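Local coordinates for putative L-alanine-DL-glutamate epimerase (Burkholderia xenovorans LB400, PDB 3SN4), which probably acts as a metal-dependent racemase or epimerase of the mandelate racemase/muconate lactonizing enzyme family and binds magnesium and 2-oxoglutarate, at residues Leu241-Ile246 against Leu339-Thr344. Numbering follows the deposited sequence.
Sequences LFWVEI and LRIMET. With MG (magnesium ion), chain B; AKG (2-oxoglutaric acid), chain C.
Water 1 joins the two segments at one end: it donates to Phe242 O at 2.7 Å and accepts from Arg340 NH2 at 3.0 Å, while lying over the centre of one face of the Phe242 ring. Phe242 CZ lies over one face of the Arg340 guanidinium, offset toward its rim and 3.2 Å from Arg340 NH2, with the two planes inclined by 39°. A bend at chi2 (59°) brings the guanidinium up to CZ of Phe242; Arg340 NE makes a salt bridge to Glu227 of a second subunit, whose Lys231 forms a cation-pi pair with Phe242. Nearer the metal site, Trp243 presents the six-membered part of its indole: Arg340 CG lies at the edge of the ring, beside CZ3, while Trp243 CZ3 is 4.0 Å from Ile341 CG2. The other branch of Ile341 reaches Phe242, CD1 to CZ, so the isoleucine touches both aromatic rings. At the other end of the indole, Trp243 NE1 donates to Glu245 OE2 (2.9 Å), a bent bond on the anti side of the carboxylate that leaves Glu245 OE1 to bind magnesium at 2.1 Å. Asp219 and Glu269 complete the protein ligands, beside two 2-oxoglutarate oxygens and water 2. Across the site, Glu343 OE2 stands 2.7 Å from 2-oxoglutarate O1 and is hydrogen-bonded to Ser124. The segments thus face each other across the interior of the enolase-type barrel domain, aromatic packing grading into the metal site. Trp243 and a salt bridge from Lys163 on OE2, with magnesium on OE1, should restrict rotation of the Glu245 carboxylate.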
# COMPACT_ATOMS: atom_id res chain seq x y z
N LEU A 241 -9.94 31.86 1.66
CA LEU A 241 -8.72 31.91 0.84
C LEU A 241 -8.90 31.10 -0.45
O LEU A 241 -9.35 29.95 -0.40
CB LEU A 241 -7.53 31.43 1.67
CG LEU A 241 -7.30 32.25 2.96
CD1 LEU A 241 -6.24 31.64 3.90
CD2 LEU A 241 -6.91 33.65 2.56
N PHE A 242 -8.59 31.72 -1.59
CA PHE A 242 -8.62 31.10 -2.93
C PHE A 242 -7.65 29.91 -2.99
O PHE A 242 -8.01 28.83 -3.48
CB PHE A 242 -8.28 32.19 -3.96
CG PHE A 242 -8.29 31.75 -5.40
CD1 PHE A 242 -9.38 32.01 -6.21
CD2 PHE A 242 -7.18 31.15 -5.96
CE1 PHE A 242 -9.37 31.63 -7.57
CE2 PHE A 242 -7.17 30.78 -7.31
CZ PHE A 242 -8.24 31.03 -8.11
N TRP A 243 -6.43 30.11 -2.51
CA TRP A 243 -5.52 29.02 -2.20
C TRP A 243 -4.49 29.44 -1.18
O TRP A 243 -4.29 30.63 -0.95
CB TRP A 243 -4.87 28.42 -3.45
CG TRP A 243 -3.73 29.15 -4.09
CD1 TRP A 243 -2.68 29.78 -3.49
CD2 TRP A 243 -3.49 29.23 -5.50
NE1 TRP A 243 -1.83 30.30 -4.44
CE2 TRP A 243 -2.30 29.95 -5.68
CE3 TRP A 243 -4.19 28.79 -6.62
CZ2 TRP A 243 -1.79 30.24 -6.93
CZ3 TRP A 243 -3.69 29.08 -7.87
CH2 TRP A 243 -2.49 29.79 -8.01
N VAL A 244 -3.86 28.43 -0.57
CA VAL A 244 -2.65 28.61 0.22
C VAL A 244 -1.55 27.82 -0.47
O VAL A 244 -1.68 26.63 -0.74
CB VAL A 244 -2.81 28.13 1.65
CG1 VAL A 244 -1.53 28.41 2.46
CG2 VAL A 244 -4.02 28.78 2.34
N GLU A 245 -0.47 28.53 -0.76
CA GLU A 245 0.61 28.04 -1.57
C GLU A 245 1.74 27.66 -0.65
O GLU A 245 2.16 28.44 0.21
CB GLU A 245 1.03 29.14 -2.53
CG GLU A 245 1.93 28.75 -3.69
CD GLU A 245 2.02 29.89 -4.72
OE1 GLU A 245 3.05 30.01 -5.38
OE2 GLU A 245 1.06 30.69 -4.85
N ILE A 246 2.24 26.44 -0.84
CA ILE A 246 3.24 25.85 0.06
C ILE A 246 4.21 25.09 -0.82
O ILE A 246 3.82 24.16 -1.53
CB ILE A 246 2.59 24.89 1.06
CG1 ILE A 246 1.70 25.65 2.05
CG2 ILE A 246 3.66 24.08 1.86
CD1 ILE A 246 0.81 24.73 2.91
N LEU A 339 -6.66 25.08 -16.96
CA LEU A 339 -5.98 26.28 -16.47
C LEU A 339 -6.71 26.87 -15.27
O LEU A 339 -7.87 27.30 -15.39
CB LEU A 339 -5.89 27.33 -17.58
CG LEU A 339 -5.20 28.66 -17.19
CD1 LEU A 339 -3.72 28.46 -17.09
CD2 LEU A 339 -5.52 29.74 -18.17
N ARG A 340 -6.04 26.94 -14.12
CA ARG A 340 -6.69 27.47 -12.91
C ARG A 340 -6.90 28.99 -12.98
O ARG A 340 -8.00 29.49 -12.73
CB ARG A 340 -5.88 27.13 -11.66
CG ARG A 340 -6.57 27.52 -10.34
CD ARG A 340 -7.89 26.83 -10.22
NE ARG A 340 -8.76 27.34 -9.16
CZ ARG A 340 -9.63 28.35 -9.29
NH1 ARG A 340 -9.77 29.03 -10.43
NH2 ARG A 340 -10.36 28.69 -8.24
N ILE A 341 -5.82 29.68 -13.31
CA ILE A 341 -5.71 31.14 -13.31
C ILE A 341 -4.26 31.47 -13.71
O ILE A 341 -3.40 30.57 -13.68
CB ILE A 341 -6.02 31.71 -11.90
CG1 ILE A 341 -6.19 33.23 -11.91
CG2 ILE A 341 -4.93 31.30 -10.91
CD1 ILE A 341 -6.87 33.77 -10.63
N MSE A 342 -3.97 32.72 -14.06
CA MSE A 342 -2.59 33.13 -14.34
C MSE A 342 -2.07 34.16 -13.36
O MSE A 342 -2.76 35.14 -13.03
CB MSE A 342 -2.42 33.70 -15.73
CG MSE A 342 -0.90 34.03 -16.02
SE MSE A 342 -0.69 34.08 -17.83
CE MSE A 342 0.90 35.28 -17.88
N GLU A 343 -0.84 33.95 -12.93
CA GLU A 343 -0.15 34.88 -12.04
C GLU A 343 0.40 36.03 -12.86
O GLU A 343 0.93 35.85 -13.95
CB GLU A 343 1.03 34.20 -11.37
CG GLU A 343 1.81 35.09 -10.41
CD GLU A 343 2.89 34.36 -9.64
OE1 GLU A 343 3.36 33.29 -10.11
OE2 GLU A 343 3.26 34.86 -8.55
N THR A 344 0.31 37.21 -12.30
CA THR A 344 1.02 38.32 -12.89
C THR A 344 1.33 39.39 -11.85
O THR A 344 0.53 39.62 -10.97
CB THR A 344 0.23 38.91 -14.05
OG1 THR A 344 1.16 39.60 -14.89
CG2 THR A 344 -0.87 39.86 -13.57
MG MG B . 4.90 30.88 -4.87
C1 AKG C . 5.49 33.16 -6.59
O1 AKG C . 5.55 34.02 -7.51
O2 AKG C . 4.42 32.51 -6.36
C2 AKG C . 6.70 32.85 -5.77
O5 AKG C . 6.61 32.13 -4.78
C3 AKG C . 8.09 33.31 -6.13
C4 AKG C . 8.66 34.58 -5.48
C5 AKG C . 8.66 34.77 -3.97
O3 AKG C . 7.57 35.07 -3.43
O4 AKG C . 9.76 34.69 -3.34
O HOH W 1 -9.60 27.95 -5.47
O HOH W 2 5.45 29.48 -3.49